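Side-chain contacts in 2-dehydropantoate 2-reductase (Enterococcus faecium, PDB 3WFI), which acts as a D-mandelate dehydrogenase of the ketopantoate reductase family, probably using NADH to reduce 2-keto acids to D-2-hydroxy acids: residues F116-M119 / E120-Y123; S177-I180 / H181-I184; Y185-A188 / C189-G192; S282-G285 / K286-V290; C295-L298 / T299-V302. All blocks are in the same frame, centred on the assembly; numbering follows the deposited sequence.

Overall arrangement
Contact 1 is the turn leading into strand 122-127 of the Rossmann-type sheet; the other four lie in the C-terminal part of the chain. Contacts 2 and 3 are successive stretches of helix 180-191, their centres about 12 Å apart. K187 of contact 3 brings its side chain to about 6 Å from that of N105, an NAD-binding residue, and the side chain of N191 is about 7 Å from that of E273, another; no cofactor is bound here. Contacts 4 and 5 sit on consecutive helices joined through S282 and D296, centres about 15 Å apart. Contact 3 touches both, Y185 on K284 and G192 on L298. Contact 5 alone meets the second subunit.

Contact 1: residues F116-M119 / E120-Y123; sequences FVPM and ENIY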
loop_
_atom_site.group_PDB
_atom_site.type_symbol
_atom_site.label_atom_id
_atom_site.label_comp_id
_atom_site.label_asym_id
_atom_site.label_seq_id
_atom_site.Cartn_x
_atom_site.Cartn_y
_atom_site.Cartn_z
ATOM N N PHE B 116 13.343 -24.247 -17.237
ATOM C CA PHE B 116 13.297 -25.656 -17.677
ATOM C C PHE B 116 13.420 -25.851 -19.179
ATOM O O PHE B 116 13.908 -26.884 -19.622
ATOM C CB PHE B 116 11.989 -26.298 -17.187
ATOM C CG PHE B 116 11.833 -26.262 -15.697
ATOM C CD1 PHE B 116 12.254 -27.323 -14.917
ATOM C CD2 PHE B 116 11.281 -25.156 -15.071
ATOM C CE1 PHE B 116 12.110 -27.290 -13.532
ATOM C CE2 PHE B 116 11.133 -25.114 -13.690
ATOM C CZ PHE B 116 11.557 -26.183 -12.920
ATOM N N VAL B 117 12.937 -24.883 -19.957
ATOM C CA VAL B 117 13.101 -24.893 -21.404
ATOM C C VAL B 117 13.426 -23.479 -21.876
ATOM O O VAL B 117 12.965 -22.507 -21.273
ATOM C CB VAL B 117 11.853 -25.444 -22.154
ATOM C CG1 VAL B 117 11.419 -26.798 -21.592
ATOM C CG2 VAL B 117 10.700 -24.462 -22.105
ATOM N N PRO B 118 14.225 -23.353 -22.952
ATOM C CA PRO B 118 14.499 -22.008 -23.473
ATOM C C PRO B 118 13.239 -21.306 -23.994
ATOM O O PRO B 118 12.285 -21.960 -24.404
ATOM C CB PRO B 118 15.472 -22.262 -24.620
ATOM C CG PRO B 118 15.253 -23.681 -25.010
ATOM C CD PRO B 118 14.895 -24.395 -23.743
ATOM N N MET B 119 13.275 -19.982 -23.970
ATOM C CA MET B 119 12.181 -19.136 -24.400
ATOM C C MET B 119 11.687 -19.476 -25.808
ATOM O O MET B 119 10.484 -19.437 -26.069
ATOM C CB MET B 119 12.634 -17.664 -24.341
ATOM C CG MET B 119 11.510 -16.645 -24.372
ATOM S SD MET B 119 10.301 -16.869 -23.058
ATOM C CE MET B 119 11.253 -16.616 -21.558
ATOM N N GLU B 120 12.614 -19.833 -26.699
ATOM C CA GLU B 120 12.287 -20.180 -28.087
ATOM C C GLU B 120 11.317 -21.368 -28.191
ATOM O O GLU B 120 10.631 -21.531 -29.202
ATOM C CB GLU B 120 13.559 -20.398 -28.941
ATOM C CG GLU B 120 14.094 -21.827 -28.995
ATOM C CD GLU B 120 15.369 -22.007 -29.825
ATOM O OE1 GLU B 120 16.447 -21.563 -29.377
ATOM O OE2 GLU B 120 15.308 -22.631 -30.905
ATOM N N ASN B 121 11.254 -22.180 -27.142
ATOM C CA ASN B 121 10.376 -23.352 -27.128
ATOM C C ASN B 121 9.105 -23.169 -26.290
ATOM O O ASN B 121 8.396 -24.149 -26.022
ATOM C CB ASN B 121 11.144 -24.571 -26.607
ATOM C CG ASN B 121 12.172 -25.110 -27.602
ATOM O OD1 ASN B 121 13.100 -25.836 -27.220
ATOM N ND2 ASN B 121 11.993 -24.804 -28.877
ATOM N N ILE B 122 8.816 -21.931 -25.891
ATOM C CA ILE B 122 7.636 -21.660 -25.048
ATOM C C ILE B 122 6.546 -20.978 -25.868
ATOM O O ILE B 122 6.812 -20.038 -26.642
ATOM C CB ILE B 122 7.972 -20.807 -23.808
ATOM C CG1 ILE B 122 9.062 -21.482 -22.979
ATOM C CG2 ILE B 122 6.732 -20.621 -22.935
ATOM C CD1 ILE B 122 9.556 -20.665 -21.802
ATOM N N TYR B 123 5.316 -21.462 -25.683
ATOM C CA TYR B 123 4.157 -20.936 -26.376
ATOM C C TYR B 123 3.070 -20.646 -25.340
ATOM O O TYR B 123 2.958 -21.342 -24.332
ATOM C CB TYR B 123 3.657 -21.918 -27.445
ATOM C CG TYR B 123 4.709 -22.269 -28.480
ATOM C CD1 TYR B 123 4.776 -21.589 -29.688
ATOM C CD2 TYR B 123 5.660 -23.257 -28.223
ATOM C CE1 TYR B 123 5.747 -21.886 -30.620
ATOM C CE2 TYR B 123 6.642 -23.568 -29.145
ATOM C CZ TYR B 123 6.673 -22.884 -30.348
ATOM O OH TYR B 123 7.641 -23.167 -31.260
#
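V117 and I122 meet branch to branch: CG2 of V117 rests 3.5 Å from CG1 of I122. With CG1 of I122 pointing away from its own carbonyl carbon (chi1 -57°) and the chain running straight on, CD1 is carried past the valine to the sulfur of M119, where SD and CD1 stand 4.1 Å apart. M119 reaches it by folding back twice along its chain, at chi2 and chi3, so I122 has apolar neighbours in both V117 and M119. On the more exposed side, P118 and N121 cross obliquely, with CG of the proline ring 3.8 Å from OD1 of the amide.

What sets these side chains in place is a pair of overlapping type I turns. The amide N of N121 donates to O of P118 at 2.9 Å, and one residue on, N of I122 donates to O of M119 at 3.0 Å. Both donors approach from well above the carbonyl planes, by 46° and 60°.

Further out, K156 donates to O of E120, while backbone hydrogen bonds join N121 to V100 and I122 to L152 as strand 122-127 begins. V117 and F116 pack on I94 of strand 94-95, F116 also on helix 80-90, and the ring of Y123 lies against helix 157-168, its hydroxyl bonded to E99.

Contact 2: residues S177-I180 / H181-I184; sequences SDNI and HYSI
I180 and I184, one helical turn apart, lie side by side and point the same way, CG2 of the first meeting CD1 of the second at 3.8 Å. This is the crowded half of the contact. The I184 chain is nearly eclipsed at chi2 (-3°), which folds CD1 back to 3.0 Å from O of I180; a pose so strained leaves the exact place of that methyl doubtful. N of I184 also donates to O of I180, at 2.9 Å.

The other half is looser and faces solvent. N179 and Y182 run alongside one another, their amide and ring planes turned only 23° apart, and ND2 of N179 stays 3.7 Å from CB of Y182. N179 holds the N-cap position without a capping bond from its side chain; its backbone O accepts N of S183 at 3.0 Å, an ordinary bond of the first helical turn. OG of S177 accepts N of N179 at 3.1 Å, an ST turn before the helix. A water bridges the first turn, donating to O of D178 and accepting from N of Y182.

Around this start of helix 180-191, Q150 accepts from N of H181, and D237 donates its backbone N to OH of Y182. I180 packs on I124 of strand 122-127 and on strand 147-151, while I184 leans against N126 and the loop residue I107.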
loop_
_atom_site.group_PDB
_atom_site.type_symbol
_atom_site.label_atom_id
_atom_site.label_comp_id
_atom_site.label_asym_id
_atom_site.label_seq_id
_atom_site.Cartn_x
_atom_site.Cartn_y
_atom_site.Cartn_z
ATOM N N SER B 177 -2.374 -16.618 -33.077
ATOM C CA SER B 177 -2.744 -15.221 -32.918
ATOM C C SER B 177 -1.532 -14.457 -32.424
ATOM O O SER B 177 -0.862 -14.910 -31.515
ATOM C CB SER B 177 -3.892 -15.081 -31.920
ATOM O OG SER B 177 -4.033 -13.729 -31.523
ATOM N N ASP B 178 -1.249 -13.299 -33.022
ATOM C CA ASP B 178 -0.128 -12.469 -32.571
ATOM C C ASP B 178 -0.547 -11.490 -31.478
ATOM O O ASP B 178 0.203 -10.583 -31.119
ATOM C CB ASP B 178 0.523 -11.727 -33.745
ATOM C CG ASP B 178 -0.406 -10.705 -34.408
ATOM O OD1 ASP B 178 -1.518 -10.459 -33.894
ATOM O OD2 ASP B 178 -0.013 -10.152 -35.463
ATOM N N ASN B 179 -1.742 -11.667 -30.932
ATOM C CA ASN B 179 -2.225 -10.695 -29.955
ATOM C C ASN B 179 -2.399 -11.295 -28.572
ATOM O O ASN B 179 -2.849 -10.594 -27.664
ATOM C CB ASN B 179 -3.537 -10.097 -30.446
ATOM C CG ASN B 179 -3.964 -8.870 -29.660
ATOM O OD1 ASN B 179 -5.033 -8.865 -29.050
ATOM N ND2 ASN B 179 -3.122 -7.832 -29.650
ATOM N N ILE B 180 -1.975 -12.554 -28.398
ATOM C CA ILE B 180 -2.168 -13.299 -27.139
ATOM C C ILE B 180 -1.360 -12.650 -26.012
ATOM O O ILE B 180 -1.852 -12.490 -24.901
ATOM C CB ILE B 180 -1.695 -14.774 -27.239
ATOM C CG1 ILE B 180 -2.468 -15.537 -28.302
ATOM C CG2 ILE B 180 -1.837 -15.489 -25.901
ATOM C CD1 ILE B 180 -3.971 -15.503 -28.128
ATOM N N HIS B 181 -0.115 -12.304 -26.304
ATOM C CA HIS B 181 0.813 -11.828 -25.281
ATOM C C HIS B 181 0.299 -10.481 -24.755
ATOM O O HIS B 181 0.242 -10.238 -23.546
ATOM C CB HIS B 181 2.204 -11.672 -25.886
ATOM C CG HIS B 181 3.315 -11.646 -24.887
ATOM N ND1 HIS B 181 3.112 -11.613 -23.522
ATOM C CD2 HIS B 181 4.655 -11.631 -25.070
ATOM C CE1 HIS B 181 4.283 -11.591 -22.911
ATOM N NE2 HIS B 181 5.236 -11.590 -23.828
ATOM N N TYR B 182 -0.095 -9.619 -25.690
ATOM C CA TYR B 182 -0.668 -8.324 -25.369
ATOM C C TYR B 182 -1.907 -8.487 -24.519
ATOM O O TYR B 182 -2.035 -7.816 -23.500
ATOM C CB TYR B 182 -1.037 -7.569 -26.642
ATOM C CG TYR B 182 -1.558 -6.152 -26.412
ATOM C CD1 TYR B 182 -0.747 -5.050 -26.621
ATOM C CD2 TYR B 182 -2.874 -5.928 -26.004
ATOM C CE1 TYR B 182 -1.227 -3.765 -26.444
ATOM C CE2 TYR B 182 -3.370 -4.645 -25.807
ATOM C CZ TYR B 182 -2.537 -3.562 -26.030
ATOM O OH TYR B 182 -3.011 -2.289 -25.821
ATOM N N SER B 183 -2.810 -9.386 -24.923
ATOM C CA SER B 183 -4.095 -9.511 -24.247
ATOM C C SER B 183 -3.921 -10.105 -22.852
ATOM O O SER B 183 -4.670 -9.767 -21.930
ATOM C CB SER B 183 -5.119 -10.307 -25.084
ATOM O OG SER B 183 -5.255 -11.618 -24.593
ATOM N N ILE B 184 -2.900 -10.948 -22.684
ATOM C CA ILE B 184 -2.556 -11.507 -21.380
ATOM C C ILE B 184 -2.023 -10.385 -20.444
ATOM O O ILE B 184 -2.341 -10.352 -19.248
ATOM C CB ILE B 184 -1.491 -12.649 -21.486
ATOM C CG1 ILE B 184 -1.955 -13.896 -22.251
ATOM C CG2 ILE B 184 -0.963 -13.059 -20.107
ATOM C CD1 ILE B 184 -3.373 -13.967 -22.758
HETATM O O HOH W 1 0.983 -9.957 -28.585
#

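Contact 3: residues Y185-A188 / C189-G192; sequences YRKA and CVNG
K187 starts off opposite its own backbone N and then kinks at chi2 (56°), a bend that turns the rest of the chain along the helix toward N191. N191 answers with chi1 -68°, its CG directed back over the preceding turn, and the two side chains meet: NZ of K187 donates to OD1 of N191 at 3.1 Å. The approach makes 124° at the amide carbonyl, with the ammonium somewhat tilted from the amide plane. CE of K187 packs beside the amide, 3.6 Å from ND2 of N191.

The backbone beneath carries the same spacing, N of N191 donating to O of K187 at 3.0 Å. On the far side of the helix, SG of C189 sits 3.5 Å from O of Y185, whose carbonyl accepts N of C189. N of G192 donates to O of A188 in the last turn, though the modelled 2.6 Å is short and its exact length doubtful.

The lysine-asparagine pair lies near residues that bind NAD(+), the side chain of K187 about 6 Å from that of N105, without cofactor in this model. R186 forms a salt bridge with E240 and packs on helix 238-246, OH of Y185 bonds E232, and at the C-terminal end OG1 of T193 hydrogen-bonds the carbonyls of C189 and V190. Y185 and A188 lie against helix 214-231, Y185 also against helix 278-288.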
loop_
_atom_site.group_PDB
_atom_site.type_symbol
_atom_site.label_atom_id
_atom_site.label_comp_id
_atom_site.label_asym_id
_atom_site.label_seq_id
_atom_site.Cartn_x
_atom_site.Cartn_y
_atom_site.Cartn_z
ATOM N N TYR B 185 -1.203 -9.479 -20.977
ATOM C CA TYR B 185 -0.732 -8.327 -20.182
ATOM C C TYR B 185 -1.884 -7.405 -19.815
ATOM O O TYR B 185 -1.978 -6.971 -18.681
ATOM C CB TYR B 185 0.380 -7.554 -20.893
ATOM C CG TYR B 185 1.784 -7.831 -20.358
ATOM C CD1 TYR B 185 2.699 -8.581 -21.088
ATOM C CD2 TYR B 185 2.210 -7.291 -19.130
ATOM C CE1 TYR B 185 3.991 -8.809 -20.595
ATOM C CE2 TYR B 185 3.490 -7.512 -18.630
ATOM C CZ TYR B 185 4.381 -8.259 -19.355
ATOM O OH TYR B 185 5.635 -8.439 -18.804
ATOM N N ARG B 186 -2.787 -7.160 -20.761
ATOM C CA ARG B 186 -3.953 -6.303 -20.515
ATOM C C ARG B 186 -4.851 -6.883 -19.430
ATOM O O ARG B 186 -5.286 -6.177 -18.516
ATOM C CB ARG B 186 -4.749 -6.129 -21.818
ATOM C CG ARG B 186 -6.017 -5.288 -21.715
ATOM C CD ARG B 186 -6.423 -4.877 -23.127
ATOM N NE ARG B 186 -7.698 -4.178 -23.235
ATOM C CZ ARG B 186 -8.891 -4.765 -23.273
ATOM N NH1 ARG B 186 -9.010 -6.084 -23.127
ATOM N NH2 ARG B 186 -9.981 -4.016 -23.426
ATOM N N LYS B 187 -5.136 -8.178 -19.522
ATOM C CA LYS B 187 -5.874 -8.853 -18.469
ATOM C C LYS B 187 -5.133 -8.787 -17.113
ATOM O O LYS B 187 -5.755 -8.632 -16.066
ATOM C CB LYS B 187 -6.148 -10.305 -18.867
ATOM C CG LYS B 187 -6.796 -11.163 -17.784
ATOM C CD LYS B 187 -8.100 -10.558 -17.282
ATOM C CE LYS B 187 -8.805 -11.486 -16.296
ATOM N NZ LYS B 187 -9.709 -10.724 -15.381
ATOM N N ALA B 188 -3.817 -8.961 -17.122
ATOM C CA ALA B 188 -3.061 -8.954 -15.856
ATOM C C ALA B 188 -3.108 -7.593 -15.175
ATOM O O ALA B 188 -3.060 -7.518 -13.936
ATOM C CB ALA B 188 -1.616 -9.397 -16.074
ATOM N N CYS B 189 -3.209 -6.527 -15.978
ATOM C CA CYS B 189 -3.385 -5.181 -15.436
ATOM C C CYS B 189 -4.696 -5.094 -14.632
ATOM O O CYS B 189 -4.723 -4.555 -13.526
ATOM C CB CYS B 189 -3.347 -4.120 -16.552
ATOM S SG CYS B 189 -1.699 -3.836 -17.264
ATOM N N VAL B 190 -5.773 -5.663 -15.166
ATOM C CA VAL B 190 -7.031 -5.766 -14.407
ATOM C C VAL B 190 -6.822 -6.576 -13.124
ATOM O O VAL B 190 -7.286 -6.189 -12.052
ATOM C CB VAL B 190 -8.159 -6.423 -15.240
ATOM C CG1 VAL B 190 -9.441 -6.493 -14.427
ATOM C CG2 VAL B 190 -8.379 -5.676 -16.552
ATOM N N ASN B 191 -6.114 -7.698 -13.237
ATOM C CA ASN B 191 -5.888 -8.577 -12.087
ATOM C C ASN B 191 -4.920 -7.962 -11.077
ATOM O O ASN B 191 -5.000 -8.259 -9.890
ATOM C CB ASN B 191 -5.385 -9.946 -12.519
ATOM C CG ASN B 191 -6.436 -10.739 -13.274
ATOM O OD1 ASN B 191 -7.643 -10.501 -13.140
ATOM N ND2 ASN B 191 -5.980 -11.658 -14.100
ATOM N N GLY B 192 -4.040 -7.088 -11.558
ATOM C CA GLY B 192 -3.093 -6.387 -10.710
ATOM C C GLY B 192 -3.586 -5.093 -10.085
ATOM O O GLY B 192 -2.833 -4.434 -9.366
#

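Contact 4: residues S282-G285 / K286-V290; sequences SRKG and KKYGV
G285 O takes the amide of V290 at 2.8 Å, nearly straight at 165°, closing the end of the helix. The bond spans one residue more than a regular helical bond, and G289 between its ends has positive phi (70°): two marks of a Schellman-like C-terminal cap. The returning chain also brings O of V290 close to G285.

One residue back along the helix, K284 and Y288 carry the side-chain contact. N of Y288 donates to O of K284 at 2.8 Å, almost along the C=O axis, and the ring meets the same carbonyl obliquely, CG of Y288 3.2 Å from O of K284. CE2 of the ring comes 3.8 Å from CB of K284. With the tyrosine's CG set opposite its carbonyl carbon (chi1 -58°), the ring is turned back along the helix onto the lysine stem. K287, on a different side, presents CB at 3.5 Å to O of K284 and then extends away.

The polar ends find partners elsewhere. NZ of K284 makes salt bridges with E110, D111 and E232, and E232 also takes OH of Y288, so one carboxylate probably orients both side chains. R283 bonds O of D275, and S282 bonds D296 of helix 293-308. Along the same flank, K284, Y288 and V290 rest on helix 214-231, which thus backs the last turns of helix 278-288.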
loop_
_atom_site.group_PDB
_atom_site.type_symbol
_atom_site.label_atom_id
_atom_site.label_comp_id
_atom_site.label_asym_id
_atom_site.label_seq_id
_atom_site.Cartn_x
_atom_site.Cartn_y
_atom_site.Cartn_z
ATOM N N SER B 282 6.930 -7.237 -10.122
ATOM C CA SER B 282 8.056 -6.868 -9.247
ATOM C C SER B 282 9.325 -7.634 -9.615
ATOM O O SER B 282 10.388 -7.052 -9.718
ATOM C CB SER B 282 7.718 -7.117 -7.782
ATOM O OG SER B 282 6.655 -6.266 -7.359
ATOM N N ARG B 283 9.190 -8.943 -9.829
ATOM C CA ARG B 283 10.336 -9.779 -10.205
ATOM C C ARG B 283 10.978 -9.370 -11.535
ATOM O O ARG B 283 12.203 -9.223 -11.619
ATOM C CB ARG B 283 9.942 -11.260 -10.202
ATOM C CG ARG B 283 9.872 -11.825 -8.793
ATOM C CD ARG B 283 9.728 -13.344 -8.779
ATOM N NE ARG B 283 8.541 -13.841 -9.476
ATOM C CZ ARG B 283 7.297 -13.778 -9.013
ATOM N NH1 ARG B 283 7.021 -13.203 -7.837
ATOM N NH2 ARG B 283 6.313 -14.296 -9.740
ATOM N N LYS B 284 10.161 -9.166 -12.558
ATOM C CA LYS B 284 10.640 -8.666 -13.852
ATOM C C LYS B 284 11.278 -7.281 -13.719
ATOM O O LYS B 284 12.318 -6.995 -14.338
ATOM C CB LYS B 284 9.490 -8.588 -14.864
ATOM C CG LYS B 284 8.979 -9.923 -15.390
ATOM C CD LYS B 284 7.696 -9.722 -16.189
ATOM C CE LYS B 284 7.038 -11.035 -16.608
ATOM N NZ LYS B 284 7.911 -11.792 -17.534
ATOM N N GLY B 285 10.665 -6.419 -12.914
ATOM C CA GLY B 285 11.237 -5.084 -12.633
ATOM C C GLY B 285 12.657 -5.138 -12.092
ATOM O O GLY B 285 13.535 -4.392 -12.541
ATOM N N LYS B 286 12.885 -6.030 -11.130
ATOM C CA LYS B 286 14.222 -6.220 -10.560
ATOM C C LYS B 286 15.219 -6.685 -11.615
ATOM O O LYS B 286 16.346 -6.201 -11.675
ATOM C CB LYS B 286 14.190 -7.237 -9.421
ATOM C CG LYS B 286 13.652 -6.707 -8.105
ATOM C CD LYS B 286 13.589 -7.853 -7.097
ATOM C CE LYS B 286 14.964 -8.179 -6.542
ATOM N NZ LYS B 286 15.075 -9.572 -6.018
ATOM N N LYS B 287 14.783 -7.620 -12.452
ATOM C CA LYS B 287 15.621 -8.168 -13.518
ATOM C C LYS B 287 15.940 -7.120 -14.581
ATOM O O LYS B 287 17.047 -7.071 -15.084
ATOM C CB LYS B 287 14.903 -9.358 -14.160
ATOM C CG LYS B 287 15.716 -10.107 -15.199
ATOM C CD LYS B 287 14.877 -11.225 -15.793
ATOM C CE LYS B 287 15.655 -12.009 -16.842
ATOM N NZ LYS B 287 14.865 -13.183 -17.285
ATOM N N TYR B 288 14.962 -6.288 -14.926
ATOM C CA TYR B 288 15.118 -5.317 -16.007
ATOM C C TYR B 288 15.605 -3.923 -15.577
ATOM O O TYR B 288 15.838 -3.071 -16.430
ATOM C CB TYR B 288 13.809 -5.165 -16.780
ATOM C CG TYR B 288 13.249 -6.444 -17.389
ATOM C CD1 TYR B 288 14.088 -7.465 -17.859
ATOM C CD2 TYR B 288 11.886 -6.607 -17.537
ATOM C CE1 TYR B 288 13.565 -8.612 -18.431
ATOM C CE2 TYR B 288 11.358 -7.745 -18.110
ATOM C CZ TYR B 288 12.207 -8.744 -18.555
ATOM O OH TYR B 288 11.664 -9.876 -19.124
ATOM N N GLY B 289 15.779 -3.697 -14.278
ATOM C CA GLY B 289 16.138 -2.365 -13.779
ATOM C C GLY B 289 14.988 -1.373 -13.923
ATOM O O GLY B 289 15.209 -0.204 -14.223
ATOM N N VAL B 290 13.762 -1.842 -13.713
ATOM C CA VAL B 290 12.572 -1.020 -13.840
ATOM C C VAL B 290 11.894 -0.938 -12.468
ATOM O O VAL B 290 11.560 -1.961 -11.869
ATOM C CB VAL B 290 11.573 -1.604 -14.871
ATOM C CG1 VAL B 290 10.264 -0.823 -14.860
ATOM C CG2 VAL B 290 12.176 -1.594 -16.272
#

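Contact 5: residues C295-L298 / T299-V302; sequences CDFL and TELV
F297 and L301 form the main pair, a leucine laid over the face of an aromatic ring one turn earlier. CD1 of L301 stands 4.0 Å from the ring centroid, 18° off the normal, a CH-pi contact displaced toward the rim, while CG of L301 meets CE2 of F297 at 3.8 Å. The phenylalanine chain leaves opposite its backbone N (chi1 -160°), which throws the ring along the helix toward the leucine.

E300 lies beside this pair. With CG set anti to its carbonyl carbon (chi1 -74°), the extended chain runs back along the preceding turn, CD of E300 3.1 Å from O of D296, and the carboxylate meets the F297 ring obliquely. D296 bonds S282 and T292; OE2 of E300 makes a salt bridge with K216 and OE1 a hydrogen bond with OH of Y294, both of the second subunit.

Around the helix from them, T299 grips one carbonyl twice. OG1 of T299 donates to O of C295 at 2.7 Å and the backbone N of T299 reaches the same O at 3.1 Å, from opposite faces of the carbonyl plane, which probably limits rotation of the hydroxyl.

Y294 of the second subunit stacks on F297, and M217 of that subunit packs on F297, E300 and L301. The arrangement is thus a helix of the all-helical C-terminal domain, as in ketopantoate reductases, that in this protein also lies at the dimer interface: one side buried in its own subunit, the other mated to its partner.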
loop_
_atom_site.group_PDB
_atom_site.type_symbol
_atom_site.label_atom_id
_atom_site.label_comp_id
_atom_site.label_asym_id
_atom_site.label_seq_id
_atom_site.Cartn_x
_atom_site.Cartn_y
_atom_site.Cartn_z
ATOM N N CYS B 295 3.599 -2.092 -7.273
ATOM C CA CYS B 295 3.475 -3.560 -7.297
ATOM C C CYS B 295 4.178 -4.174 -6.090
ATOM O O CYS B 295 3.647 -5.100 -5.467
ATOM C CB CYS B 295 4.020 -4.154 -8.608
ATOM S SG CYS B 295 2.994 -3.892 -10.077
ATOM N N ASP B 296 5.350 -3.643 -5.741
ATOM C CA ASP B 296 6.078 -4.084 -4.525
ATOM C C ASP B 296 5.208 -3.885 -3.264
ATOM O O ASP B 296 5.004 -4.805 -2.472
ATOM C CB ASP B 296 7.377 -3.300 -4.356
ATOM C CG ASP B 296 8.394 -3.538 -5.491
ATOM O OD1 ASP B 296 8.160 -4.359 -6.420
ATOM O OD2 ASP B 296 9.437 -2.849 -5.465
ATOM N N PHE B 297 4.709 -2.668 -3.099
ATOM C CA PHE B 297 3.947 -2.262 -1.896
ATOM C C PHE B 297 2.609 -2.996 -1.789
ATOM O O PHE B 297 2.247 -3.475 -0.713
ATOM C CB PHE B 297 3.727 -0.745 -1.926
ATOM C CG PHE B 297 3.388 -0.113 -0.591
ATOM C CD1 PHE B 297 3.059 1.233 -0.550
ATOM C CD2 PHE B 297 3.435 -0.814 0.615
ATOM C CE1 PHE B 297 2.755 1.860 0.636
ATOM C CE2 PHE B 297 3.123 -0.187 1.806
ATOM C CZ PHE B 297 2.781 1.150 1.824
ATOM N N LEU B 298 1.885 -3.091 -2.895
ATOM C CA LEU B 298 0.609 -3.784 -2.900
ATOM C C LEU B 298 0.812 -5.258 -2.531
ATOM O O LEU B 298 0.030 -5.827 -1.774
ATOM C CB LEU B 298 -0.093 -3.650 -4.257
ATOM C CG LEU B 298 -1.546 -4.135 -4.307
ATOM C CD1 LEU B 298 -2.376 -3.559 -3.167
ATOM C CD2 LEU B 298 -2.188 -3.785 -5.637
ATOM N N THR B 299 1.872 -5.866 -3.074
ATOM C CA THR B 299 2.188 -7.241 -2.751
ATOM C C THR B 299 2.497 -7.376 -1.262
ATOM O O THR B 299 1.979 -8.264 -0.576
ATOM C CB THR B 299 3.364 -7.743 -3.611
ATOM O OG1 THR B 299 2.979 -7.697 -4.994
ATOM C CG2 THR B 299 3.748 -9.160 -3.246
ATOM N N GLU B 300 3.341 -6.482 -0.761
ATOM C CA GLU B 300 3.681 -6.471 0.653
ATOM C C GLU B 300 2.425 -6.290 1.532
ATOM O O GLU B 300 2.288 -6.948 2.565
ATOM C CB GLU B 300 4.704 -5.373 0.918
ATOM C CG GLU B 300 6.097 -5.736 0.409
ATOM C CD GLU B 300 6.911 -4.538 0.005
ATOM O OE1 GLU B 300 6.539 -3.397 0.379
ATOM O OE2 GLU B 300 7.912 -4.741 -0.707
ATOM N N LEU B 301 1.524 -5.395 1.123
ATOM C CA LEU B 301 0.312 -5.143 1.897
ATOM C C LEU B 301 -0.638 -6.341 1.925
ATOM O O LEU B 301 -1.198 -6.676 2.987
ATOM C CB LEU B 301 -0.428 -3.928 1.347
ATOM C CG LEU B 301 0.205 -2.586 1.667
ATOM C CD1 LEU B 301 -0.377 -1.501 0.761
ATOM C CD2 LEU B 301 0.012 -2.252 3.138
ATOM N N VAL B 302 -0.799 -7.001 0.787
ATOM C CA VAL B 302 -1.678 -8.170 0.715
ATOM C C VAL B 302 -1.121 -9.279 1.586
ATOM O O VAL B 302 -1.863 -9.937 2.317
ATOM C CB VAL B 302 -1.906 -8.626 -0.732
ATOM C CG1 VAL B 302 -2.594 -9.978 -0.786
ATOM C CG2 VAL B 302 -2.731 -7.592 -1.477
#